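Local atomic coordinates of ABC transporter, substrate-binding protein (Clostridium perfringens, PDB entry 4EDP), a protein that probably binds a solute outside the membrane, between two lobes, and delivers it to an ABC transporter for uptake into the cell. Residues D88-E94 with F264-N270; S118-A124 with P303-E307; L138-G142 with G259-N263; A169-I173 with W342-N347. One frame throughout, in Å; residues are numbered along the deposited sequence.

Overall arrangement
The four contacts run from one lobe of this two-lobed binding-protein fold to the other. Contacts 1 and 3 share strand 262-269, which pairs antiparallel with strand 89-93 at one end and with strand 135-145 at the other; their centres lie about 19 Å apart, and Phe264 CD1 meets Leu138 CB at 3.7 Å. Contact 2, a loop pairing about 15 Å from contact 3 between centres, rests against both: Lys123 CB packs on Leu262 CD1 at 3.6 Å, and Phe264 CZ meets Lys123 O at 3.7 Å. Contact 4 belongs to the other lobe, its centre about 31 Å from that of contact 2. An acetate, probably from the crystallisation liquor, binds Tyr91 of contact 1, and such ions often mark pockets.

Contact 1: residues D88-E94 with F264-N270; sequences DITYLAE and FNTININ. With ACT (acetate ion), chain E.
The backbone carbonyl oxygen of Thr90 is gripped twice: Asn268 N donates to it at 2.9 Å, and water 1 donates to the same Thr90 O. This water also meets Thr266 OG1 and accepts from Asn268 ND2, so it joins the side chains of Thr266 and Asn268, both of 264-270, to the carbonyl of the opposite strand. Around it, residues 89-93 and 265-269 form a regular antiparallel ladder, closed at its far end by Glu94 N on Phe264 O at 2.9 Å. On the face carrying Ile89, Tyr91 and Ile267, the tyrosine ring lies alongside Ile267. With chi1 at -51°, Ile267 CG1 turns beside its own backbone N and sets a CH-pi contact over one face of the ring, 4.0 Å from its centroid; CD1 reaches further, to Tyr91 CZ at 3.7 Å. Tyr91 OH donates to the acetate O, 2.6 Å away and close to the ring plane. Beside the ladder, water 2 links the Glu94 carboxylate OE1 to Phe264 N, while that same oxygen approaches the phenyl edge. Helix 276-286 packs on Ile89, Tyr91 and Ile269, helix 72-81 on Thr90 and Leu92, and strand 37-41 runs along the other edge of 89-93.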
loop_
_atom_site.group_PDB
_atom_site.type_symbol
_atom_site.label_atom_id
_atom_site.label_comp_id
_atom_site.label_asym_id
_atom_site.label_seq_id
_atom_site.Cartn_x
_atom_site.Cartn_y
_atom_site.Cartn_z
ATOM N N ASP A 88 -4.924 22.030 -0.964
ATOM C CA ASP A 88 -3.490 22.342 -1.077
ATOM C C ASP A 88 -2.655 21.053 -1.196
ATOM O O ASP A 88 -1.763 20.927 -2.043
ATOM C CB ASP A 88 -3.045 23.153 0.136
ATOM C CG ASP A 88 -3.679 24.543 0.174
ATOM O OD1 ASP A 88 -3.537 25.279 -0.835
ATOM O OD2 ASP A 88 -4.270 24.916 1.216
ATOM N N ILE A 89 -2.920 20.108 -0.317
ATOM C CA ILE A 89 -2.201 18.843 -0.397
ATOM C C ILE A 89 -3.158 17.677 -0.303
ATOM O O ILE A 89 -4.180 17.749 0.383
ATOM C CB ILE A 89 -1.086 18.691 0.628
ATOM C CG1 ILE A 89 -1.622 18.667 2.032
ATOM C CG2 ILE A 89 -0.013 19.779 0.454
ATOM C CD1 ILE A 89 -0.626 18.086 2.972
ATOM N N THR A 90 -2.790 16.594 -0.978
ATOM C CA THR A 90 -3.629 15.424 -1.083
ATOM C C THR A 90 -2.941 14.121 -0.718
ATOM O O THR A 90 -1.891 13.774 -1.280
ATOM C CB THR A 90 -4.128 15.309 -2.538
ATOM O OG1 THR A 90 -4.883 16.488 -2.888
ATOM C CG2 THR A 90 -4.992 14.064 -2.740
ATOM N N TYR A 91 -3.539 13.419 0.233
ATOM C CA TYR A 91 -3.077 12.092 0.672
ATOM C C TYR A 91 -3.876 11.026 -0.099
ATOM O O TYR A 91 -5.109 11.040 -0.079
ATOM C CB TYR A 91 -3.346 11.869 2.167
ATOM C CG TYR A 91 -2.412 12.468 3.198
ATOM C CD1 TYR A 91 -2.460 13.809 3.534
ATOM C CD2 TYR A 91 -1.535 11.657 3.907
ATOM C CE1 TYR A 91 -1.622 14.334 4.526
ATOM C CE2 TYR A 91 -0.703 12.166 4.883
ATOM C CZ TYR A 91 -0.750 13.510 5.191
ATOM O OH TYR A 91 0.063 14.008 6.170
ATOM N N LEU A 92 -3.191 10.110 -0.781
ATOM C CA LEU A 92 -3.839 9.015 -1.510
ATOM C C LEU A 92 -2.955 7.781 -1.551
ATOM O O LEU A 92 -1.732 7.859 -1.378
ATOM C CB LEU A 92 -4.111 9.392 -2.986
ATOM C CG LEU A 92 -5.125 10.499 -3.332
ATOM C CD1 LEU A 92 -4.965 10.979 -4.785
ATOM C CD2 LEU A 92 -6.534 9.999 -3.044
ATOM N N ALA A 93 -3.589 6.634 -1.763
ATOM C CA ALA A 93 -2.855 5.415 -2.035
ATOM C C ALA A 93 -2.167 5.702 -3.382
ATOM O O ALA A 93 -2.722 6.403 -4.238
ATOM C CB ALA A 93 -3.797 4.219 -2.150
ATOM N N GLU A 94 -0.963 5.182 -3.581
ATOM C CA GLU A 94 -0.223 5.470 -4.815
ATOM C C GLU A 94 -1.029 5.193 -6.103
ATOM O O GLU A 94 -0.935 5.966 -7.071
ATOM C CB GLU A 94 1.102 4.690 -4.848
ATOM C CG GLU A 94 1.957 5.107 -6.026
ATOM C CD GLU A 94 3.216 4.298 -6.219
ATOM O OE1 GLU A 94 3.398 3.270 -5.531
ATOM O OE2 GLU A 94 4.008 4.698 -7.104
ATOM N N PHE A 264 2.484 1.852 -1.304
ATOM C CA PHE A 264 2.717 3.129 -0.624
ATOM C C PHE A 264 1.498 4.035 -0.631
ATOM O O PHE A 264 0.634 3.908 -1.497
ATOM C CB PHE A 264 3.795 3.923 -1.399
ATOM C CG PHE A 264 5.110 3.182 -1.596
ATOM C CD1 PHE A 264 5.969 2.977 -0.538
ATOM C CD2 PHE A 264 5.484 2.724 -2.837
ATOM C CE1 PHE A 264 7.170 2.295 -0.697
ATOM C CE2 PHE A 264 6.690 2.048 -2.999
ATOM C CZ PHE A 264 7.519 1.822 -1.925
ATOM N N ASN A 265 1.453 4.962 0.328
ATOM C CA ASN A 265 0.498 6.052 0.317
ATOM C C ASN A 265 1.420 7.256 0.126
ATOM O O ASN A 265 2.514 7.301 0.689
ATOM C CB ASN A 265 -0.318 6.179 1.602
ATOM C CG ASN A 265 -1.243 4.995 1.814
ATOM O OD1 ASN A 265 -1.627 4.311 0.857
ATOM N ND2 ASN A 265 -1.630 4.770 3.054
ATOM N N THR A 266 0.984 8.233 -0.657
ATOM C CA THR A 266 1.805 9.383 -0.960
ATOM C C THR A 266 1.105 10.700 -0.673
ATOM O O THR A 266 -0.104 10.733 -0.475
ATOM C CB THR A 266 2.169 9.393 -2.469
ATOM O OG1 THR A 266 0.999 9.639 -3.257
ATOM C CG2 THR A 266 2.830 8.075 -2.904
ATOM N N ILE A 267 1.874 11.786 -0.661
ATOM C CA ILE A 267 1.311 13.130 -0.467
ATOM C C ILE A 267 1.728 13.973 -1.663
ATOM O O ILE A 267 2.921 14.068 -1.983
ATOM C CB ILE A 267 1.835 13.857 0.795
ATOM C CG1 ILE A 267 1.713 12.990 2.034
ATOM C CG2 ILE A 267 1.103 15.209 0.981
ATOM C CD1 ILE A 267 2.389 13.582 3.270
ATOM N N ASN A 268 0.740 14.570 -2.320
ATOM C CA ASN A 268 0.942 15.443 -3.470
ATOM C C ASN A 268 0.505 16.876 -3.212
ATOM O O ASN A 268 -0.352 17.142 -2.341
ATOM C CB ASN A 268 0.137 14.900 -4.655
ATOM C CG ASN A 268 0.866 13.833 -5.386
ATOM O OD1 ASN A 268 1.700 14.137 -6.241
ATOM N ND2 ASN A 268 0.546 12.559 -5.085
ATOM N N ILE A 269 1.100 17.796 -3.958
ATOM C CA ILE A 269 0.720 19.190 -3.899
ATOM C C ILE A 269 -0.207 19.470 -5.080
ATOM O O ILE A 269 0.132 19.204 -6.234
ATOM C CB ILE A 269 1.931 20.155 -3.978
ATOM C CG1 ILE A 269 2.855 19.955 -2.776
ATOM C CG2 ILE A 269 1.440 21.606 -4.014
ATOM C CD1 ILE A 269 4.070 20.910 -2.735
ATOM N N ASN A 270 -1.396 19.984 -4.794
ATOM C CA ASN A 270 -2.342 20.295 -5.866
ATOM C C ASN A 270 -1.878 21.475 -6.705
ATOM O O ASN A 270 -1.413 22.483 -6.196
ATOM C CB ASN A 270 -3.749 20.524 -5.328
ATOM C CG ASN A 270 -4.301 19.308 -4.677
ATOM O OD1 ASN A 270 -3.719 18.792 -3.716
ATOM N ND2 ASN A 270 -5.446 18.830 -5.176
HETATM C C ACT E . 0.977 11.166 8.091
HETATM O O ACT E . 1.403 12.249 7.605
HETATM O OXT ACT E . 1.849 10.329 8.445
HETATM C CH3 ACT E . -0.486 10.872 8.260
HETATM O O HOH W 1 -1.279 11.660 -3.101
HETATM O O HOH W 2 1.936 1.451 -4.186
#

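Contact 2: residues S118-A124 with P303-E307; sequences SEMNEKA and PVNKE
Two loops meet here in a single backbone bridge centred on Met120 and Asn305, flanked by an Asx motif in one loop and an Asx turn in the other. Lys306 N donates to Glu119 O at 2.9 Å and Asn121 N to Val304 O at 2.8 Å, both donors lying almost straight out from the carbonyl. The side chains of Glu119 and Asn305 run side by side, their carboxylate and amide planes 70° apart. Asn305 ND2 reaches the anti lone pair of Glu119 OE1 at 2.8 Å and also donates to Leu287 O, so the amide nitrogen is held twice, while its OD1 takes Glu307 N at 2.7 Å in the carbonyl plane. With chi1 at 64°, Asn121 CG sits between its own N and carbonyl carbon; OD1 there accepts from Ala124 N, and ND2 passes through water 3 to Pro303 O. Beneath this polar layer Ala124 CB packs against Val304 CB at 3.7 Å, and Met120 CG lies next to Val304 CG2. Lys306 lays its extended chain across Glu119 O, with CG 3.2 Å away. The arrangement is an isolated beta bridge between connecting loops, its turns fixed by asparagine side chains, at the approach to helix 125-130.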
loop_
_atom_site.group_PDB
_atom_site.type_symbol
_atom_site.label_atom_id
_atom_site.label_comp_id
_atom_site.label_asym_id
_atom_site.label_seq_id
_atom_site.Cartn_x
_atom_site.Cartn_y
_atom_site.Cartn_z
ATOM N N SER A 118 15.800 12.793 1.427
ATOM C CA SER A 118 17.111 12.126 1.375
ATOM C C SER A 118 17.174 10.960 2.354
ATOM O O SER A 118 18.000 10.053 2.195
ATOM C CB SER A 118 18.266 13.094 1.670
ATOM O OG SER A 118 18.321 13.480 3.050
ATOM N N GLU A 119 16.294 10.970 3.348
ATOM C CA GLU A 119 16.291 9.928 4.372
ATOM C C GLU A 119 15.367 8.743 4.062
ATOM O O GLU A 119 15.312 7.785 4.821
ATOM C CB GLU A 119 15.962 10.567 5.735
ATOM C CG GLU A 119 17.024 11.565 6.168
ATOM C CD GLU A 119 16.708 12.324 7.453
ATOM O OE1 GLU A 119 15.716 12.035 8.158
ATOM O OE2 GLU A 119 17.480 13.246 7.752
ATOM N N MET A 120 14.678 8.784 2.929
ATOM C CA MET A 120 13.775 7.712 2.538
ATOM C C MET A 120 14.564 6.450 2.214
ATOM O O MET A 120 15.710 6.530 1.750
ATOM C CB MET A 120 12.928 8.150 1.333
ATOM C CG MET A 120 11.874 9.226 1.717
ATOM S SD MET A 120 11.038 10.057 0.345
ATOM C CE MET A 120 9.992 8.725 -0.284
ATOM N N ASN A 121 13.976 5.287 2.479
ATOM C CA ASN A 121 14.658 4.035 2.164
ATOM C C ASN A 121 14.675 3.901 0.636
ATOM O O ASN A 121 13.905 4.567 -0.045
ATOM C CB ASN A 121 14.035 2.845 2.902
ATOM C CG ASN A 121 12.609 2.568 2.503
ATOM O OD1 ASN A 121 12.305 2.364 1.324
ATOM N ND2 ASN A 121 11.731 2.453 3.504
ATOM N N GLU A 122 15.566 3.062 0.110
ATOM C CA GLU A 122 15.729 2.922 -1.331
ATOM C C GLU A 122 14.449 2.550 -2.075
ATOM O O GLU A 122 14.223 3.038 -3.180
ATOM C CB GLU A 122 16.802 1.890 -1.645
ATOM C CG GLU A 122 17.088 1.796 -3.132
ATOM C CD GLU A 122 18.003 0.663 -3.497
ATOM O OE1 GLU A 122 18.748 0.203 -2.616
ATOM O OE2 GLU A 122 17.977 0.240 -4.682
ATOM N N LYS A 123 13.615 1.684 -1.502
ATOM C CA LYS A 123 12.362 1.327 -2.172
ATOM C C LYS A 123 11.391 2.516 -2.276
ATOM O O LYS A 123 10.796 2.753 -3.341
ATOM C CB LYS A 123 11.672 0.148 -1.485
ATOM C CG LYS A 123 12.517 -1.078 -1.370
ATOM C CD LYS A 123 12.985 -1.605 -2.683
ATOM C CE LYS A 123 13.926 -2.770 -2.451
ATOM N NZ LYS A 123 14.487 -3.256 -3.714
ATOM N N ALA A 124 11.220 3.240 -1.174
ATOM C CA ALA A 124 10.335 4.407 -1.139
ATOM C C ALA A 124 10.859 5.496 -2.093
ATOM O O ALA A 124 10.075 6.274 -2.644
ATOM C CB ALA A 124 10.183 4.935 0.335
ATOM N N PRO A 303 7.218 3.220 8.594
ATOM C CA PRO A 303 7.999 4.364 8.146
ATOM C C PRO A 303 8.722 4.192 6.833
ATOM O O PRO A 303 9.082 3.072 6.441
ATOM C CB PRO A 303 9.018 4.526 9.261
ATOM C CG PRO A 303 9.215 3.125 9.786
ATOM C CD PRO A 303 7.857 2.514 9.719
ATOM N N VAL A 304 8.892 5.306 6.129
ATOM C CA VAL A 304 9.714 5.317 4.914
ATOM C C VAL A 304 11.073 5.955 5.240
ATOM O O VAL A 304 12.015 5.846 4.451
ATOM C CB VAL A 304 9.067 6.072 3.725
ATOM C CG1 VAL A 304 7.760 5.377 3.282
ATOM C CG2 VAL A 304 8.818 7.559 4.064
ATOM N N ASN A 305 11.183 6.618 6.399
ATOM C CA ASN A 305 12.425 7.252 6.798
ATOM C C ASN A 305 13.319 6.197 7.443
ATOM O O ASN A 305 12.974 5.653 8.486
ATOM C CB ASN A 305 12.145 8.445 7.747
ATOM C CG ASN A 305 13.398 9.209 8.132
ATOM O OD1 ASN A 305 14.436 8.616 8.465
ATOM N ND2 ASN A 305 13.291 10.549 8.164
ATOM N N LYS A 306 14.461 5.909 6.810
ATOM C CA LYS A 306 15.377 4.874 7.298
ATOM C C LYS A 306 16.114 5.217 8.592
ATOM O O LYS A 306 16.806 4.356 9.157
ATOM C CB LYS A 306 16.391 4.494 6.196
ATOM C CG LYS A 306 17.367 5.566 5.825
ATOM C CD LYS A 306 18.173 5.160 4.586
ATOM C CE LYS A 306 19.084 6.284 4.153
ATOM N NZ LYS A 306 19.955 5.885 3.007
ATOM N N GLU A 307 15.981 6.443 9.074
ATOM C CA GLU A 307 16.676 6.843 10.293
ATOM C C GLU A 307 15.872 6.690 11.575
ATOM O O GLU A 307 16.393 6.956 12.661
ATOM C CB GLU A 307 17.080 8.312 10.185
ATOM C CG GLU A 307 17.877 8.644 8.932
ATOM C CD GLU A 307 19.209 7.924 8.871
ATOM O OE1 GLU A 307 19.640 7.383 9.912
ATOM O OE2 GLU A 307 19.832 7.911 7.780
HETATM O O HOH W 3 12.343 2.902 6.000
#

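Contact 3: residues L138-G142 with G259-N263; sequences LNSIG and GTYLN
Asn139 and Asn263 face each other as an antiparallel hydrogen-bonded pair and make the close half of this contact. Their backbones exchange two bonds, Asn139 N to Asn263 O at 2.9 Å and Asn263 N to Asn139 O at 3.0 Å. A third joins the side chains: Asn139 ND2 donates to Asn263 OD1 at 3.1 Å, with an N-H...O angle of 165°. The acceptor lies in the amide plane of Asn139, but the nitrogen is tilted out of the carbonyl plane of Asn263, the two amide planes being 52° apart. Asn263 reaches this position with chi1 at 64°, which swings its CG between its own N and carbonyl carbon and brings the amide over Asn139 CB.

Toward Gly259 the strands part and the ladder loosens. Ile141 N keeps a weak, bent bond to Tyr261 O at 3.5 Å. Here a side chain takes over from the backbone: Thr260 OG1, pointing away from its own N, donates to Ile141 O at 2.5 Å, an unusually short distance on which nothing further should rest. Apolar contact replaces some of the lost pairing here: Ile141 CD1 touches Tyr261 CB at 4.0 Å. This looser end is still buried, and solvent comes closer on the paired side, at the partly exposed Asn139. Leu262 CD2 lies against Ser140 CB, whose OG bonds to Thr319. Helix 178-189 packs on Ile141 and Tyr261, and its Glu187 accepts the tyrosine hydroxyl. Ser140 bonds to Asp238 and Gly142 to Ala236 by their backbones, whereas Thr260 and Leu262 bond to Lys328.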
loop_
_atom_site.group_PDB
_atom_site.type_symbol
_atom_site.label_atom_id
_atom_site.label_comp_id
_atom_site.label_asym_id
_atom_site.label_seq_id
_atom_site.Cartn_x
_atom_site.Cartn_y
_atom_site.Cartn_z
ATOM N N LEU A 138 4.460 2.967 4.014
ATOM C CA LEU A 138 4.440 1.778 3.172
ATOM C C LEU A 138 3.767 0.635 3.910
ATOM O O LEU A 138 3.594 0.688 5.126
ATOM C CB LEU A 138 5.872 1.382 2.763
ATOM C CG LEU A 138 6.845 0.944 3.870
ATOM C CD1 LEU A 138 6.598 -0.504 4.338
ATOM C CD2 LEU A 138 8.296 1.051 3.378
ATOM N N ASN A 139 3.385 -0.383 3.154
ATOM C CA ASN A 139 2.774 -1.605 3.651
ATOM C C ASN A 139 3.344 -2.758 2.812
ATOM O O ASN A 139 3.875 -2.530 1.707
ATOM C CB ASN A 139 1.264 -1.618 3.448
ATOM C CG ASN A 139 0.571 -0.441 4.093
ATOM O OD1 ASN A 139 0.740 -0.180 5.285
ATOM N ND2 ASN A 139 -0.254 0.242 3.323
ATOM N N SER A 140 3.210 -3.981 3.308
ATOM C CA SER A 140 3.693 -5.168 2.550
ATOM C C SER A 140 2.730 -6.322 2.710
ATOM O O SER A 140 1.763 -6.241 3.471
ATOM C CB SER A 140 5.090 -5.620 2.982
ATOM O OG SER A 140 5.139 -6.137 4.316
ATOM N N ILE A 141 3.005 -7.396 1.980
ATOM C CA ILE A 141 2.222 -8.615 2.056
ATOM C C ILE A 141 3.125 -9.780 2.426
ATOM O O ILE A 141 4.344 -9.651 2.467
ATOM C CB ILE A 141 1.489 -8.933 0.736
ATOM C CG1 ILE A 141 2.470 -8.943 -0.443
ATOM C CG2 ILE A 141 0.337 -7.905 0.498
ATOM C CD1 ILE A 141 1.837 -9.339 -1.751
ATOM N N GLY A 142 2.500 -10.903 2.727
ATOM C CA GLY A 142 3.203 -12.126 3.041
ATOM C C GLY A 142 2.220 -13.243 2.828
ATOM O O GLY A 142 1.064 -13.007 2.407
ATOM N N GLY A 259 11.307 -12.051 -2.380
ATOM C CA GLY A 259 10.912 -10.714 -1.990
ATOM C C GLY A 259 9.413 -10.517 -1.917
ATOM O O GLY A 259 8.670 -11.111 -2.693
ATOM N N THR A 260 8.989 -9.743 -0.930
ATOM C CA THR A 260 7.602 -9.331 -0.782
ATOM C C THR A 260 7.344 -8.168 -1.753
ATOM O O THR A 260 8.243 -7.753 -2.510
ATOM C CB THR A 260 7.304 -8.797 0.653
ATOM O OG1 THR A 260 5.894 -8.528 0.792
ATOM C CG2 THR A 260 8.050 -7.538 0.912
ATOM N N TYR A 261 6.087 -7.726 -1.804
ATOM C CA TYR A 261 5.663 -6.587 -2.608
ATOM C C TYR A 261 5.182 -5.489 -1.674
ATOM O O TYR A 261 4.453 -5.745 -0.711
ATOM C CB TYR A 261 4.523 -6.958 -3.568
ATOM C CG TYR A 261 4.992 -7.762 -4.749
ATOM C CD1 TYR A 261 5.251 -9.118 -4.631
ATOM C CD2 TYR A 261 5.165 -7.163 -5.991
ATOM C CE1 TYR A 261 5.698 -9.857 -5.716
ATOM C CE2 TYR A 261 5.611 -7.895 -7.087
ATOM C CZ TYR A 261 5.866 -9.233 -6.943
ATOM O OH TYR A 261 6.304 -9.978 -8.003
ATOM N N LEU A 262 5.639 -4.268 -1.933
ATOM C CA LEU A 262 5.233 -3.130 -1.144
ATOM C C LEU A 262 4.171 -2.316 -1.852
ATOM O O LEU A 262 4.025 -2.387 -3.080
ATOM C CB LEU A 262 6.417 -2.176 -0.938
ATOM C CG LEU A 262 7.703 -2.764 -0.371
ATOM C CD1 LEU A 262 8.784 -1.672 -0.246
ATOM C CD2 LEU A 262 7.421 -3.456 0.946
ATOM N N ASN A 263 3.406 -1.574 -1.061
ATOM C CA ASN A 263 2.489 -0.565 -1.596
ATOM C C ASN A 263 2.726 0.684 -0.727
ATOM O O ASN A 263 3.170 0.567 0.421
ATOM C CB ASN A 263 1.033 -0.996 -1.681
ATOM C CG ASN A 263 0.417 -1.280 -0.352
ATOM O OD1 ASN A 263 -0.066 -0.370 0.339
ATOM N ND2 ASN A 263 0.346 -2.565 -0.007
#

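Contact 4: residues A169-I173 with W342-N347; sequences AIPDI and WVNNWN
Two extended torsions arrange the main partners: Trp346 CG stands anti to its backbone N (chi1 -179°), carrying the indole out from the helix, to where the backbone of 169-173 places Ile173 CB over it; Ile173 chi1, -169°, then directs CG2 onto Trp346 CD1 at 3.5 Å and CG1 toward Val343 CG2 at 4.1 Å. Ile173 CB sits above the five-membered ring in a CH-pi contact, 3.6 Å from the centroid and nearly on the ring normal. The two side chains slide past each other in opposite directions. Farther out on the indole, Ile170 CD1 meets Trp346 CH2 at 3.9 Å. Trp346 NE1 gives a weak, bent bond to Asp172 OD1 at 2.8 Å, the carboxylate plane turned 77° from the ring. The other oxygen, OD2, bonds to Thr174 OG1 and receives water 4, which also donates to Asn347 OD1. Pro171 O, buried against Trp346 CZ2 at 3.3 Å, has no hydrogen-bonding partner. Helices 178-189 and 199-208 also press on Trp346. This is alpha/beta packing: the C-terminal helix 332-350 lays a tryptophan against the end of strand 168-171, in one lobe of a periplasmic-binding-protein-type fold.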
loop_
_atom_site.group_PDB
_atom_site.type_symbol
_atom_site.label_atom_id
_atom_site.label_comp_id
_atom_site.label_asym_id
_atom_site.label_seq_id
_atom_site.Cartn_x
_atom_site.Cartn_y
_atom_site.Cartn_z
ATOM N N ALA A 169 -6.698 -18.287 0.100
ATOM C CA ALA A 169 -7.437 -17.070 -0.227
ATOM C C ALA A 169 -6.426 -16.059 -0.778
ATOM O O ALA A 169 -5.293 -15.969 -0.276
ATOM C CB ALA A 169 -8.169 -16.490 0.997
ATOM N N ILE A 170 -6.840 -15.313 -1.796
ATOM C CA ILE A 170 -6.002 -14.300 -2.424
ATOM C C ILE A 170 -6.815 -12.998 -2.532
ATOM O O ILE A 170 -8.050 -13.014 -2.583
ATOM C CB ILE A 170 -5.464 -14.751 -3.807
ATOM C CG1 ILE A 170 -6.600 -14.907 -4.821
ATOM C CG2 ILE A 170 -4.660 -16.083 -3.667
ATOM C CD1 ILE A 170 -6.168 -15.419 -6.228
ATOM N N PRO A 171 -6.124 -11.857 -2.530
ATOM C CA PRO A 171 -6.809 -10.588 -2.638
ATOM C C PRO A 171 -7.410 -10.386 -4.015
ATOM O O PRO A 171 -6.811 -10.785 -5.031
ATOM C CB PRO A 171 -5.686 -9.564 -2.397
ATOM C CG PRO A 171 -4.474 -10.243 -2.855
ATOM C CD PRO A 171 -4.666 -11.678 -2.419
ATOM N N ASP A 172 -8.586 -9.769 -4.061
ATOM C CA ASP A 172 -9.240 -9.531 -5.332
ATOM C C ASP A 172 -8.493 -8.452 -6.106
ATOM O O ASP A 172 -7.777 -7.618 -5.522
ATOM C CB ASP A 172 -10.687 -9.093 -5.132
ATOM C CG ASP A 172 -11.459 -9.079 -6.429
ATOM O OD1 ASP A 172 -11.485 -10.123 -7.115
ATOM O OD2 ASP A 172 -12.023 -8.020 -6.759
ATOM N N ILE A 173 -8.659 -8.473 -7.420
ATOM C CA ILE A 173 -7.996 -7.507 -8.303
ATOM C C ILE A 173 -8.297 -6.054 -7.950
ATOM O O ILE A 173 -7.447 -5.180 -8.171
ATOM C CB ILE A 173 -8.363 -7.778 -9.781
ATOM C CG1 ILE A 173 -7.468 -6.968 -10.726
ATOM C CG2 ILE A 173 -9.858 -7.517 -10.028
ATOM C CD1 ILE A 173 -5.931 -7.303 -10.589
ATOM N N TRP A 342 -6.877 -6.008 -17.034
ATOM C CA TRP A 342 -6.606 -6.908 -15.901
ATOM C C TRP A 342 -7.866 -7.285 -15.144
ATOM O O TRP A 342 -8.084 -8.457 -14.843
ATOM C CB TRP A 342 -5.569 -6.288 -14.977
ATOM C CG TRP A 342 -4.162 -6.439 -15.475
ATOM C CD1 TRP A 342 -3.762 -6.684 -16.762
ATOM C CD2 TRP A 342 -2.957 -6.218 -14.721
ATOM N NE1 TRP A 342 -2.392 -6.714 -16.837
ATOM C CE2 TRP A 342 -1.868 -6.413 -15.606
ATOM C CE3 TRP A 342 -2.695 -5.914 -13.386
ATOM C CZ2 TRP A 342 -0.548 -6.310 -15.188
ATOM C CZ3 TRP A 342 -1.375 -5.813 -12.968
ATOM C CH2 TRP A 342 -0.320 -5.998 -13.868
ATOM N N VAL A 343 -8.693 -6.298 -14.833
ATOM C CA VAL A 343 -9.953 -6.560 -14.155
ATOM C C VAL A 343 -10.838 -7.502 -14.991
ATOM O O VAL A 343 -11.401 -8.453 -14.466
ATOM C CB VAL A 343 -10.679 -5.252 -13.847
ATOM C CG1 VAL A 343 -12.083 -5.528 -13.362
ATOM C CG2 VAL A 343 -9.882 -4.454 -12.816
ATOM N N ASN A 344 -10.956 -7.232 -16.289
ATOM C CA ASN A 344 -11.743 -8.095 -17.169
ATOM C C ASN A 344 -11.213 -9.528 -17.145
ATOM O O ASN A 344 -11.972 -10.476 -16.933
ATOM C CB ASN A 344 -11.750 -7.564 -18.607
ATOM C CG ASN A 344 -12.613 -6.331 -18.776
ATOM O OD1 ASN A 344 -13.297 -5.909 -17.846
ATOM N ND2 ASN A 344 -12.609 -5.760 -19.980
ATOM N N ASN A 345 -9.912 -9.678 -17.351
ATOM C CA ASN A 345 -9.266 -11.004 -17.342
ATOM C C ASN A 345 -9.452 -11.734 -16.012
ATOM O O ASN A 345 -9.747 -12.933 -15.978
ATOM C CB ASN A 345 -7.765 -10.879 -17.582
ATOM C CG ASN A 345 -7.398 -10.655 -19.042
ATOM O OD1 ASN A 345 -8.175 -10.948 -19.950
ATOM N ND2 ASN A 345 -6.173 -10.176 -19.269
ATOM N N TRP A 346 -9.266 -11.000 -14.921
ATOM C CA TRP A 346 -9.374 -11.558 -13.567
ATOM C C TRP A 346 -10.771 -12.086 -13.308
ATOM O O TRP A 346 -10.942 -13.231 -12.891
ATOM C CB TRP A 346 -9.049 -10.479 -12.540
ATOM C CG TRP A 346 -9.102 -10.930 -11.104
ATOM C CD1 TRP A 346 -10.216 -11.026 -10.307
ATOM C CD2 TRP A 346 -7.982 -11.293 -10.276
ATOM N NE1 TRP A 346 -9.852 -11.436 -9.046
ATOM C CE2 TRP A 346 -8.489 -11.598 -8.999
ATOM C CE3 TRP A 346 -6.600 -11.367 -10.491
ATOM C CZ2 TRP A 346 -7.665 -11.997 -7.950
ATOM C CZ3 TRP A 346 -5.777 -11.761 -9.454
ATOM C CH2 TRP A 346 -6.313 -12.075 -8.191
ATOM N N ASN A 347 -11.768 -11.241 -13.553
ATOM C CA ASN A 347 -13.153 -11.632 -13.346
ATOM C C ASN A 347 -13.562 -12.813 -14.227
ATOM O O ASN A 347 -14.284 -13.691 -13.782
ATOM C CB ASN A 347 -14.090 -10.434 -13.549
ATOM C CG ASN A 347 -13.948 -9.385 -12.447
ATOM O OD1 ASN A 347 -13.476 -9.689 -11.351
ATOM N ND2 ASN A 347 -14.380 -8.160 -12.723
HETATM O O HOH W 4 -13.640 -8.203 -9.038
#